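Local coordinates for 2-dehydro-3-deoxy-D-arabinonate dehydratase (Sulfolobus solfataricus, PDB 2Q18), which catalyses the metal-dependent dehydration of 2-dehydro-3-deoxy-D-arabinonate to 2,5-dioxopentanoate in a pentose oxidation pathway, working as a homotetramer, at residues A130-S135 against K182-C187; E138-E143 against V165-L170; I208-V213 against I258-D263; K264-E269 against T284-R289. All blocks are in the same frame, centred on the assembly; numbering follows the deposited sequence.

Contacts 1 and 2 both contribute residues to the active site, their centres about 9 Å apart. Contact 2 supplies E143, a magnesium ligand, and contact 1 the substrate-binding K182; K182 NZ lies 2.9 Å from S166 OG, a probable hydrogen bond. In sequence contact 2 is nested inside the loop closed by contact 1. Contact 4 continues from contact 1 through neighbouring strands 131-133 and 280-288, where I131 O meets K287 N at 2.9 Å. The loop 258-269 runs through contacts 3 and 4 and passes contact 2, T140 O lying 2.9 Å from L266 N. Contact 3, about 17 Å from contact 1 between centres, packs against strand 140-150, which carries L141 and E143 of contact 2.

Contact 1 of 4, residues A130-S135 against K182-C187; sequences AIAVRS and KIYAGC. With PO4 (phosphate ion), chain B.
The ring of Y184 is laid against the side chain of R134, whose CG stands over the centre of one face, 3.6 Å from the ring centroid and only 5° off the normal, a CH-pi contact. The guanidinium is turned almost at right angles to the ring, and its NE forms a salt bridge with D136. The opposite face is occupied by C187 CB, which clamps the ring. With CG between the backbone N and the carbonyl carbon (chi1 57°), Y184 sends its hydroxyl toward strand 131-133, where OH lies 3.1 Å from A132 O, at the ring edge and in its plane. A water bridges the same hydroxyl to R134 N.

Farther along, the two segments meet through their backbones. A132 N donates to G186 O at 3.0 Å, and A132 CB packs on A185 O at 3.4 Å. G186 belongs to a type II beta turn from Y184 to C187, and its bare CA lets strand 131-133 come close.

At the head of segment 182-187, the substrate-binding K182 reaches a phosphate ion, probably from the crystallisation liquor, NZ to O1 3.0 Å. NZ also forms salt bridges with E143 and D164 and a hydrogen bond with S166 OG. The clamped tyrosine and the turn probably help to fix the course of the loop that follows K182, whose surroundings are consistent with a site that receives an anionic group of the substrate.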
loop_
_atom_site.group_PDB
_atom_site.type_symbol
_atom_site.label_atom_id
_atom_site.label_comp_id
_atom_site.label_asym_id
_atom_site.label_seq_id
_atom_site.Cartn_x
_atom_site.Cartn_y
_atom_site.Cartn_z
ATOM N N ALA A 130 24.821 16.382 6.871
ATOM C CA ALA A 130 25.608 16.539 8.090
ATOM C C ALA A 130 25.679 15.280 8.954
ATOM O O ALA A 130 24.648 14.659 9.251
ATOM C CB ALA A 130 25.078 17.712 8.913
ATOM N N ILE A 131 26.899 14.914 9.345
ATOM C CA ILE A 131 27.115 13.974 10.444
ATOM C C ILE A 131 27.044 14.757 11.755
ATOM O O ILE A 131 27.075 15.996 11.746
ATOM C CB ILE A 131 28.460 13.201 10.328
ATOM C CG1 ILE A 131 29.655 14.163 10.205
ATOM C CG2 ILE A 131 28.413 12.224 9.149
ATOM C CD1 ILE A 131 31.028 13.495 10.340
ATOM N N ALA A 132 26.941 14.052 12.878
ATOM C CA ALA A 132 26.736 14.723 14.155
ATOM C C ALA A 132 27.753 14.323 15.213
ATOM O O ALA A 132 28.323 13.228 15.168
ATOM C CB ALA A 132 25.308 14.499 14.660
ATOM N N VAL A 133 27.991 15.248 16.142
ATOM C CA VAL A 133 28.781 15.000 17.340
ATOM C C VAL A 133 27.786 15.077 18.479
ATOM O O VAL A 133 27.042 16.057 18.584
ATOM C CB VAL A 133 29.909 16.066 17.534
ATOM C CG1 VAL A 133 30.620 15.881 18.870
ATOM C CG2 VAL A 133 30.918 16.002 16.396
ATOM N N ARG A 134 27.755 14.041 19.317
ATOM C CA ARG A 134 26.863 14.005 20.474
ATOM C C ARG A 134 27.082 15.237 21.355
ATOM O O ARG A 134 28.210 15.717 21.492
ATOM C CB ARG A 134 27.110 12.734 21.300
ATOM C CG ARG A 134 26.674 11.414 20.640
ATOM C CD ARG A 134 26.975 10.212 21.554
ATOM N NE ARG A 134 26.349 10.403 22.861
ATOM C CZ ARG A 134 25.269 9.764 23.293
ATOM N NH1 ARG A 134 24.687 8.823 22.550
ATOM N NH2 ARG A 134 24.785 10.055 24.493
ATOM N N SER A 135 25.998 15.733 21.948
ATOM C CA SER A 135 26.038 16.872 22.859
ATOM C C SER A 135 26.933 16.629 24.075
ATOM O O SER A 135 27.450 17.579 24.670
ATOM C CB SER A 135 24.627 17.221 23.329
ATOM O OG SER A 135 24.054 16.143 24.051
ATOM N N LYS A 182 28.515 4.958 19.529
ATOM C CA LYS A 182 28.396 4.541 18.127
ATOM C C LYS A 182 27.031 4.794 17.488
ATOM O O LYS A 182 26.958 5.000 16.280
ATOM C CB LYS A 182 28.718 3.048 17.986
ATOM C CG LYS A 182 30.174 2.667 18.230
ATOM C CD LYS A 182 31.035 2.935 17.019
ATOM C CE LYS A 182 32.450 2.433 17.239
ATOM N NZ LYS A 182 33.307 2.748 16.061
ATOM N N ILE A 183 25.965 4.753 18.289
ATOM C CA ILE A 183 24.590 4.734 17.765
ATOM C C ILE A 183 23.788 5.953 18.213
ATOM O O ILE A 183 23.426 6.075 19.384
ATOM C CB ILE A 183 23.813 3.430 18.171
ATOM C CG1 ILE A 183 24.681 2.177 17.973
ATOM C CG2 ILE A 183 22.494 3.312 17.384
ATOM C CD1 ILE A 183 24.139 0.913 18.669
ATOM N N TYR A 184 23.506 6.842 17.263
ATOM C CA TYR A 184 22.768 8.083 17.518
ATOM C C TYR A 184 22.453 8.771 16.182
ATOM O O TYR A 184 22.957 8.353 15.140
ATOM C CB TYR A 184 23.562 9.010 18.460
ATOM C CG TYR A 184 24.943 9.379 17.956
ATOM C CD1 TYR A 184 25.138 10.528 17.189
ATOM C CD2 TYR A 184 26.053 8.585 18.249
ATOM C CE1 TYR A 184 26.401 10.870 16.713
ATOM C CE2 TYR A 184 27.325 8.923 17.778
ATOM C CZ TYR A 184 27.485 10.071 17.014
ATOM O OH TYR A 184 28.730 10.428 16.542
ATOM N N ALA A 185 21.614 9.806 16.204
ATOM C CA ALA A 185 21.247 10.504 14.968
ATOM C C ALA A 185 22.483 11.114 14.317
ATOM O O ALA A 185 23.204 11.885 14.949
ATOM C CB ALA A 185 20.195 11.576 15.239
ATOM N N GLY A 186 22.734 10.742 13.064
ATOM C CA GLY A 186 23.893 11.231 12.324
ATOM C C GLY A 186 25.218 10.581 12.691
ATOM O O GLY A 186 26.281 11.158 12.446
ATOM N N CYS A 187 25.163 9.372 13.255
ATOM C CA CYS A 187 26.368 8.660 13.703
ATOM C C CYS A 187 27.115 7.999 12.551
ATOM O O CYS A 187 28.208 7.448 12.733
ATOM C CB CYS A 187 25.997 7.593 14.729
ATOM S SG CYS A 187 25.007 6.220 14.039
HETATM P P PO4 B . 35.816 -0.055 17.892
HETATM O O1 PO4 B . 35.621 1.256 17.170
HETATM O O2 PO4 B . 34.487 -0.547 18.396
HETATM O O3 PO4 B . 36.416 -1.040 16.925
HETATM O O4 PO4 B . 36.756 0.121 19.057
HETATM O O HOH W 1 29.598 11.803 18.905
#

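Contact 2 of 4, residues E138-E143 against V165-L170; sequences EWTLPE and VSARDL
Unusually, W139 and R168 run side by side and point the same way, with the arginine bent along the indole. R168 CB sits over one face of the six-membered ring, 3.7 Å from its centroid, in a CH-pi contact, and W139 CH2 in turn lies over a face of the guanidinium. The two planes are 46° apart. Bends at chi2 (-73°) and chi3 (-45°) curl the arginine over L141 as well, bringing NH1 within 3.8 Å of L141 CD1.

The hairpin of strands 140-150 and 156-167 is closed by reciprocal bonds of the antiparallel pair L141 and S166: L141 N to S166 O at 2.9 Å and S166 N to L141 O at 3.0 Å. T140 CG2 packs on V165 CG1 at 3.6 Å. Where helix 168-173 begins, D169 OD2 receives E138 N at 2.9 Å in a nearly straight bond that arrives from above the carboxylate plane. Its OD1 turns to S137, and a water joins OD2 to E138 OE1, which may ease the closeness of the two acids.

At the far end E143, a magnesium ligand, lies alongside S166, whose OG bonds to D164 O and K182. E143 OE2 also forms a salt bridge with K182 NZ, whereas R168 NH1 reaches OE1 through a second water, no N-H aiming directly at that oxygen, an arrangement consistent with the hairpin placing E143 next to D164 and K182.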
loop_
_atom_site.group_PDB
_atom_site.type_symbol
_atom_site.label_atom_id
_atom_site.label_comp_id
_atom_site.label_asym_id
_atom_site.label_seq_id
_atom_site.Cartn_x
_atom_site.Cartn_y
_atom_site.Cartn_z
ATOM N N GLU A 138 33.164 15.129 24.048
ATOM C CA GLU A 138 34.199 16.153 23.904
ATOM C C GLU A 138 35.346 15.654 23.030
ATOM O O GLU A 138 36.357 16.345 22.866
ATOM C CB GLU A 138 34.720 16.593 25.282
ATOM C CG GLU A 138 33.819 17.597 26.013
ATOM C CD GLU A 138 32.604 16.954 26.685
ATOM O OE1 GLU A 138 32.773 15.934 27.391
ATOM O OE2 GLU A 138 31.478 17.484 26.521
ATOM N N TRP A 139 35.192 14.450 22.478
ATOM C CA TRP A 139 36.190 13.880 21.572
ATOM C C TRP A 139 35.584 12.859 20.599
ATOM O O TRP A 139 35.612 11.643 20.839
ATOM C CB TRP A 139 37.376 13.287 22.355
ATOM C CG TRP A 139 38.466 12.740 21.481
ATOM C CD1 TRP A 139 38.942 13.286 20.322
ATOM C CD2 TRP A 139 39.222 11.541 21.699
ATOM N NE1 TRP A 139 39.940 12.498 19.802
ATOM C CE2 TRP A 139 40.134 11.421 20.628
ATOM C CE3 TRP A 139 39.218 10.557 22.698
ATOM C CZ2 TRP A 139 41.032 10.354 20.522
ATOM C CZ3 TRP A 139 40.112 9.495 22.592
ATOM C CH2 TRP A 139 41.005 9.403 21.511
ATOM N N THR A 140 35.044 13.374 19.496
ATOM C CA THR A 140 34.445 12.545 18.458
ATOM C C THR A 140 35.327 12.548 17.220
ATOM O O THR A 140 35.729 13.609 16.736
ATOM C CB THR A 140 33.015 13.029 18.113
ATOM O OG1 THR A 140 32.146 12.760 19.219
ATOM C CG2 THR A 140 32.474 12.329 16.875
ATOM N N LEU A 141 35.630 11.354 16.718
ATOM C CA LEU A 141 36.426 11.208 15.513
ATOM C C LEU A 141 35.646 10.532 14.394
ATOM O O LEU A 141 34.794 9.681 14.659
ATOM C CB LEU A 141 37.697 10.403 15.801
ATOM C CG LEU A 141 38.756 11.010 16.730
ATOM C CD1 LEU A 141 39.934 10.047 16.858
ATOM C CD2 LEU A 141 39.216 12.374 16.220
ATOM N N PRO A 142 35.931 10.914 13.134
ATOM C CA PRO A 142 35.434 10.117 12.028
ATOM C C PRO A 142 36.318 8.886 11.875
ATOM O O PRO A 142 37.521 8.947 12.150
ATOM C CB PRO A 142 35.602 11.042 10.821
ATOM C CG PRO A 142 36.766 11.926 11.182
ATOM C CD PRO A 142 36.722 12.078 12.680
ATOM N N GLU A 143 35.722 7.774 11.468
ATOM C CA GLU A 143 36.487 6.573 11.177
ATOM C C GLU A 143 36.229 6.169 9.728
ATOM O O GLU A 143 35.156 5.653 9.404
ATOM C CB GLU A 143 36.160 5.458 12.179
ATOM C CG GLU A 143 36.401 5.869 13.639
ATOM C CD GLU A 143 36.235 4.733 14.648
ATOM O OE1 GLU A 143 36.580 4.947 15.831
ATOM O OE2 GLU A 143 35.758 3.636 14.273
ATOM N N VAL A 165 31.188 7.345 12.595
ATOM C CA VAL A 165 31.400 8.475 13.502
ATOM C C VAL A 165 31.337 7.979 14.950
ATOM O O VAL A 165 30.340 7.385 15.373
ATOM C CB VAL A 165 30.381 9.623 13.255
ATOM C CG1 VAL A 165 30.767 10.867 14.043
ATOM C CG2 VAL A 165 30.279 9.956 11.763
ATOM N N SER A 166 32.409 8.230 15.700
ATOM C CA SER A 166 32.606 7.590 17.001
ATOM C C SER A 166 32.961 8.570 18.116
ATOM O O SER A 166 33.943 9.310 18.010
ATOM C CB SER A 166 33.703 6.531 16.892
ATOM O OG SER A 166 33.478 5.673 15.790
ATOM N N ALA A 167 32.165 8.560 19.186
ATOM C CA ALA A 167 32.471 9.336 20.384
ATOM C C ALA A 167 33.562 8.617 21.178
ATOM O O ALA A 167 33.288 7.913 22.156
ATOM C CB ALA A 167 31.229 9.547 21.217
ATOM N N ARG A 168 34.801 8.796 20.729
ATOM C CA ARG A 168 35.952 8.074 21.263
ATOM C C ARG A 168 36.171 8.259 22.766
ATOM O O ARG A 168 36.687 7.358 23.433
ATOM C CB ARG A 168 37.218 8.444 20.484
ATOM C CG ARG A 168 37.248 7.946 19.038
ATOM C CD ARG A 168 37.480 6.428 18.938
ATOM N NE ARG A 168 38.552 5.974 19.824
ATOM C CZ ARG A 168 39.853 6.099 19.567
ATOM N NH1 ARG A 168 40.269 6.661 18.436
ATOM N NH2 ARG A 168 40.744 5.662 20.445
ATOM N N ASP A 169 35.770 9.412 23.298
ATOM C CA ASP A 169 35.913 9.681 24.730
ATOM C C ASP A 169 34.996 8.802 25.574
ATOM O O ASP A 169 35.405 8.312 26.628
ATOM C CB ASP A 169 35.709 11.169 25.057
ATOM C CG ASP A 169 34.365 11.708 24.588
ATOM O OD1 ASP A 169 33.872 11.274 23.521
ATOM O OD2 ASP A 169 33.805 12.580 25.290
ATOM N N LEU A 170 33.763 8.597 25.105
ATOM C CA LEU A 170 32.806 7.745 25.809
ATOM C C LEU A 170 33.267 6.286 25.809
ATOM O O LEU A 170 33.146 5.592 26.819
ATOM C CB LEU A 170 31.392 7.886 25.222
ATOM C CG LEU A 170 30.745 9.280 25.196
ATOM C CD1 LEU A 170 29.280 9.199 24.768
ATOM C CD2 LEU A 170 30.862 9.996 26.536
HETATM O O HOH W 2 32.871 12.869 27.847
HETATM O O HOH W 3 39.058 6.484 15.792
#

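Contact 3 of 4, residues I208-V213 against I258-D263; sequences ITLKIV and IVPGRD
I258 and P260 meet strand 207-214 through apolar contacts with I208, L210 and I212. I258 divides its two branches between neighbours. Its CD1, at the end of the longer arm, touches I208 CG2 at 3.9 Å, and its CG2 rests against L210 CD2, also at 3.9 Å. With CG2 anti to the backbone N and CG1 beside it (chi1 -55°), the branches are spread toward successive inward-facing residues. L210 CD2 serves a second partner too, meeting CG of the P260 ring at 3.9 Å, while I212 CD1 comes to 4.2 Å from the same proline carbon.

Strand 207-214 lies between strands 271-276 and 217-225 in a five-stranded mixed sheet of this FAH-family fold, and segment 258-263 packs against the side of it that carries I208, L210 and I212. P144 of strand 140-150 also packs on I208, L210 and I258, and F220 closes on L210 and I258.

A polar backbone atom is approached as well: I258 CD1 comes to 3.4 Å from I208 O. At the entry to the loop, I258 N is bonded to OG1 of T256, a substrate-binding residue, and farther on G261 O receives a weak bond from W139 NE1.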
loop_
_atom_site.group_PDB
_atom_site.type_symbol
_atom_site.label_atom_id
_atom_site.label_comp_id
_atom_site.label_asym_id
_atom_site.label_seq_id
_atom_site.Cartn_x
_atom_site.Cartn_y
_atom_site.Cartn_z
ATOM N N ILE A 208 42.708 4.728 1.084
ATOM C CA ILE A 208 41.709 5.466 1.849
ATOM C C ILE A 208 42.375 6.722 2.398
ATOM O O ILE A 208 43.413 6.635 3.055
ATOM C CB ILE A 208 41.125 4.625 3.017
ATOM C CG1 ILE A 208 40.539 3.303 2.497
ATOM C CG2 ILE A 208 40.082 5.437 3.809
ATOM C CD1 ILE A 208 40.024 2.369 3.585
ATOM N N THR A 209 41.789 7.882 2.111
ATOM C CA THR A 209 42.325 9.153 2.596
ATOM C C THR A 209 41.258 9.904 3.375
ATOM O O THR A 209 40.147 10.099 2.879
ATOM C CB THR A 209 42.835 10.040 1.434
ATOM O OG1 THR A 209 43.724 9.281 0.604
ATOM C CG2 THR A 209 43.559 11.284 1.961
ATOM N N LEU A 210 41.601 10.305 4.598
ATOM C CA LEU A 210 40.746 11.157 5.417
ATOM C C LEU A 210 41.295 12.583 5.492
ATOM O O LEU A 210 42.496 12.787 5.701
ATOM C CB LEU A 210 40.603 10.588 6.835
ATOM C CG LEU A 210 39.985 11.482 7.924
ATOM C CD1 LEU A 210 38.498 11.738 7.682
ATOM C CD2 LEU A 210 40.204 10.901 9.313
ATOM N N LYS A 211 40.398 13.555 5.326
ATOM C CA LYS A 211 40.701 14.962 5.563
ATOM C C LYS A 211 39.621 15.576 6.436
ATOM O O LYS A 211 38.424 15.396 6.181
ATOM C CB LYS A 211 40.794 15.737 4.246
ATOM C CG LYS A 211 42.055 15.466 3.451
ATOM C CD LYS A 211 41.952 15.968 2.013
ATOM C CE LYS A 211 41.982 17.486 1.927
ATOM N NZ LYS A 211 42.042 17.952 0.507
ATOM N N ILE A 212 40.048 16.277 7.481
ATOM C CA ILE A 212 39.149 17.104 8.270
ATOM C C ILE A 212 39.493 18.560 7.964
ATOM O O ILE A 212 40.613 19.014 8.221
ATOM C CB ILE A 212 39.263 16.820 9.781
ATOM C CG1 ILE A 212 39.014 15.325 10.063
ATOM C CG2 ILE A 212 38.293 17.713 10.564
ATOM C CD1 ILE A 212 39.411 14.855 11.466
ATOM N N VAL A 213 38.529 19.277 7.395
ATOM C CA VAL A 213 38.728 20.661 6.978
ATOM C C VAL A 213 38.000 21.585 7.944
ATOM O O VAL A 213 36.782 21.478 8.127
ATOM C CB VAL A 213 38.265 20.895 5.515
ATOM C CG1 VAL A 213 38.521 22.345 5.086
ATOM C CG2 VAL A 213 38.975 19.937 4.572
ATOM N N ILE A 258 42.933 4.730 10.070
ATOM C CA ILE A 258 43.230 6.161 10.179
ATOM C C ILE A 258 42.588 6.729 11.441
ATOM O O ILE A 258 41.358 6.847 11.541
ATOM C CB ILE A 258 42.802 6.961 8.919
ATOM C CG1 ILE A 258 43.440 6.365 7.663
ATOM C CG2 ILE A 258 43.188 8.443 9.061
ATOM C CD1 ILE A 258 42.747 6.741 6.363
ATOM N N VAL A 259 43.437 7.060 12.409
ATOM C CA VAL A 259 42.988 7.507 13.718
ATOM C C VAL A 259 43.673 8.830 14.083
ATOM O O VAL A 259 44.834 8.833 14.504
ATOM C CB VAL A 259 43.274 6.439 14.820
ATOM C CG1 VAL A 259 42.710 6.880 16.161
ATOM C CG2 VAL A 259 42.704 5.072 14.429
ATOM N N PRO A 260 42.962 9.963 13.903
ATOM C CA PRO A 260 43.475 11.261 14.353
ATOM C C PRO A 260 43.772 11.276 15.853
ATOM O O PRO A 260 43.277 10.418 16.599
ATOM C CB PRO A 260 42.326 12.221 14.026
ATOM C CG PRO A 260 41.582 11.556 12.917
ATOM C CD PRO A 260 41.651 10.095 13.240
ATOM N N GLY A 261 44.578 12.246 16.282
ATOM C CA GLY A 261 44.993 12.351 17.674
ATOM C C GLY A 261 43.903 12.859 18.593
ATOM O O GLY A 261 42.807 13.206 18.144
ATOM N N ARG A 262 44.220 12.917 19.885
ATOM C CA ARG A 262 43.267 13.327 20.917
ATOM C C ARG A 262 42.864 14.800 20.819
ATOM O O ARG A 262 41.831 15.202 21.361
ATOM C CB ARG A 262 43.824 13.017 22.310
ATOM C CG ARG A 262 42.752 12.872 23.390
ATOM C CD ARG A 262 43.307 12.210 24.646
ATOM N NE ARG A 262 43.763 10.843 24.393
ATOM C CZ ARG A 262 44.379 10.071 25.287
ATOM N NH1 ARG A 262 44.753 8.842 24.950
ATOM N NH2 ARG A 262 44.622 10.520 26.515
ATOM N N ASP A 263 43.678 15.599 20.131
ATOM C CA ASP A 263 43.380 17.020 19.929
ATOM C C ASP A 263 42.615 17.280 18.622
ATOM O O ASP A 263 42.269 18.425 18.312
ATOM C CB ASP A 263 44.670 17.860 19.987
ATOM C CG ASP A 263 45.687 17.469 18.918
ATOM O OD1 ASP A 263 45.611 16.343 18.373
ATOM O OD2 ASP A 263 46.581 18.295 18.629
#

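Contact 4 of 4, residues K264-E269 against T284-R289; sequences KGLKDE and TPVKKR
D268 reaches across from the loop to K287 and K288, at the 286-288 end of strand 280-288, and its side chain meets something at each step. CB packs on K288 CB, 3.9 Å away. With CG anti to the backbone N (chi1 -161°), the carboxylate is carried toward the strand, and CG comes to 3.9 Å from K288 N. At the tip, OD1 accepts K288 N at 2.9 Å with an N-H...O angle of 161°, using the anti lone pair, the one away from OD2. The same oxygen touches the aliphatic chain of K287, its CD at 3.4 Å. K287 NZ stays 4.1 Å from OD1, too far for a salt bridge, but its charge would probably still stabilise the carboxylate. K288 turns its own NZ away, to R134 O.

The next residue of the loop adds a backbone bond, E269 N to V286 O at 2.8 Å. Together the two bonds tie the loop to the strand on both sides of K287. Strand 280-288 lies between 131-133 and 271-276 in the mixed five-stranded sheet of the FAH-family domain, and the contact fastens the end of the loop to 280-288 just before the chain enters 271-276, the neighbouring strand.

Beside these two bonds, V286 points into the loop. Its CG2 meets L266 CG at 4.0 Å, the two side chains crossing at about a right angle, and its CG1 lies against K267 O. V133 and V272 also pack on V286, while I212 touches L266 and the L266 backbone bonds to that of T140.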
loop_
_atom_site.group_PDB
_atom_site.type_symbol
_atom_site.label_atom_id
_atom_site.label_comp_id
_atom_site.label_asym_id
_atom_site.label_seq_id
_atom_site.Cartn_x
_atom_site.Cartn_y
_atom_site.Cartn_z
ATOM N N LYS A 264 42.341 16.210 17.876
ATOM C CA LYS A 264 41.723 16.316 16.551
ATOM C C LYS A 264 40.214 16.053 16.548
ATOM O O LYS A 264 39.632 15.711 15.514
ATOM C CB LYS A 264 42.448 15.413 15.542
ATOM C CG LYS A 264 43.921 15.769 15.309
ATOM C CD LYS A 264 44.088 17.206 14.813
ATOM C CE LYS A 264 45.547 17.619 14.708
ATOM N NZ LYS A 264 46.235 16.962 13.566
ATOM N N GLY A 265 39.586 16.228 17.708
ATOM C CA GLY A 265 38.146 16.062 17.846
ATOM C C GLY A 265 37.362 16.985 16.931
ATOM O O GLY A 265 37.676 18.174 16.801
ATOM N N LEU A 266 36.344 16.421 16.286
ATOM C CA LEU A 266 35.451 17.163 15.401
ATOM C C LEU A 266 34.718 18.277 16.135
ATOM O O LEU A 266 34.370 18.134 17.308
ATOM C CB LEU A 266 34.420 16.201 14.799
ATOM C CG LEU A 266 34.539 15.641 13.377
ATOM C CD1 LEU A 266 35.962 15.585 12.824
ATOM C CD2 LEU A 266 33.848 14.277 13.285
ATOM N N LYS A 267 34.486 19.386 15.444
ATOM C CA LYS A 267 33.571 20.404 15.955
ATOM C C LYS A 267 32.600 20.924 14.903
ATOM O O LYS A 267 32.736 20.631 13.718
ATOM C CB LYS A 267 34.305 21.546 16.683
ATOM C CG LYS A 267 35.467 22.171 15.952
ATOM C CD LYS A 267 36.174 23.234 16.825
ATOM C CE LYS A 267 36.874 22.613 18.035
ATOM N NZ LYS A 267 37.619 23.620 18.846
ATOM N N ASP A 268 31.607 21.677 15.364
ATOM C CA ASP A 268 30.567 22.233 14.512
ATOM C C ASP A 268 31.170 22.900 13.279
ATOM O O ASP A 268 32.156 23.638 13.380
ATOM C CB ASP A 268 29.724 23.231 15.306
ATOM C CG ASP A 268 28.374 23.497 14.668
ATOM O OD1 ASP A 268 27.545 22.562 14.598
ATOM O OD2 ASP A 268 28.133 24.648 14.250
ATOM N N GLU A 269 30.584 22.592 12.120
ATOM C CA GLU A 269 30.952 23.166 10.813
ATOM C C GLU A 269 32.235 22.614 10.173
ATOM O O GLU A 269 32.585 23.027 9.066
ATOM C CB GLU A 269 30.943 24.713 10.814
ATOM C CG GLU A 269 29.634 25.379 11.286
ATOM C CD GLU A 269 28.388 24.983 10.481
ATOM O OE1 GLU A 269 28.515 24.430 9.361
ATOM O OE2 GLU A 269 27.265 25.233 10.977
ATOM N N THR A 284 30.968 15.271 4.138
ATOM C CA THR A 284 29.912 15.600 5.087
ATOM C C THR A 284 30.319 16.732 6.035
ATOM O O THR A 284 31.349 16.635 6.716
ATOM C CB THR A 284 29.496 14.374 5.946
ATOM O OG1 THR A 284 30.606 13.944 6.740
ATOM C CG2 THR A 284 29.004 13.205 5.075
ATOM N N PRO A 285 29.510 17.807 6.087
ATOM C CA PRO A 285 29.673 18.794 7.159
ATOM C C PRO A 285 29.328 18.193 8.519
ATOM O O PRO A 285 28.686 17.138 8.588
ATOM C CB PRO A 285 28.676 19.898 6.792
ATOM C CG PRO A 285 27.690 19.248 5.875
ATOM C CD PRO A 285 28.434 18.173 5.145
ATOM N N VAL A 286 29.761 18.860 9.584
ATOM C CA VAL A 286 29.575 18.366 10.940
ATOM C C VAL A 286 28.669 19.317 11.708
ATOM O O VAL A 286 28.809 20.538 11.615
ATOM C CB VAL A 286 30.935 18.212 11.675
ATOM C CG1 VAL A 286 30.740 17.746 13.112
ATOM C CG2 VAL A 286 31.844 17.254 10.925
ATOM N N LYS A 287 27.729 18.743 12.449
ATOM C CA LYS A 287 26.877 19.496 13.350
ATOM C C LYS A 287 27.078 18.986 14.776
ATOM O O LYS A 287 26.917 17.793 15.049
ATOM C CB LYS A 287 25.407 19.383 12.922
ATOM C CG LYS A 287 24.393 19.936 13.920
ATOM C CD LYS A 287 24.372 21.464 13.924
ATOM C CE LYS A 287 23.544 22.013 15.080
ATOM N NZ LYS A 287 23.618 23.499 15.129
ATOM N N LYS A 288 27.452 19.890 15.677
ATOM C CA LYS A 288 27.528 19.565 17.093
ATOM C C LYS A 288 26.135 19.676 17.706
ATOM O O LYS A 288 25.488 20.721 17.605
ATOM C CB LYS A 288 28.515 20.492 17.813
ATOM C CG LYS A 288 28.463 20.418 19.338
ATOM C CD LYS A 288 29.213 19.211 19.880
ATOM C CE LYS A 288 29.162 19.178 21.404
ATOM N NZ LYS A 288 30.089 18.153 21.962
ATOM N N ARG A 289 25.679 18.594 18.334
ATOM C CA ARG A 289 24.362 18.576 18.967
ATOM C C ARG A 289 24.347 19.430 20.234
ATOM O O ARG A 289 25.328 19.475 20.973
ATOM C CB ARG A 289 23.917 17.142 19.288
ATOM C CG ARG A 289 23.788 16.210 18.079
ATOM C CD ARG A 289 22.666 16.621 17.131
ATOM N NE ARG A 289 22.316 15.536 16.208
ATOM C CZ ARG A 289 21.874 15.706 14.962
ATOM N NH1 ARG A 289 21.585 14.649 14.215
ATOM N NH2 ARG A 289 21.734 16.924 14.450
#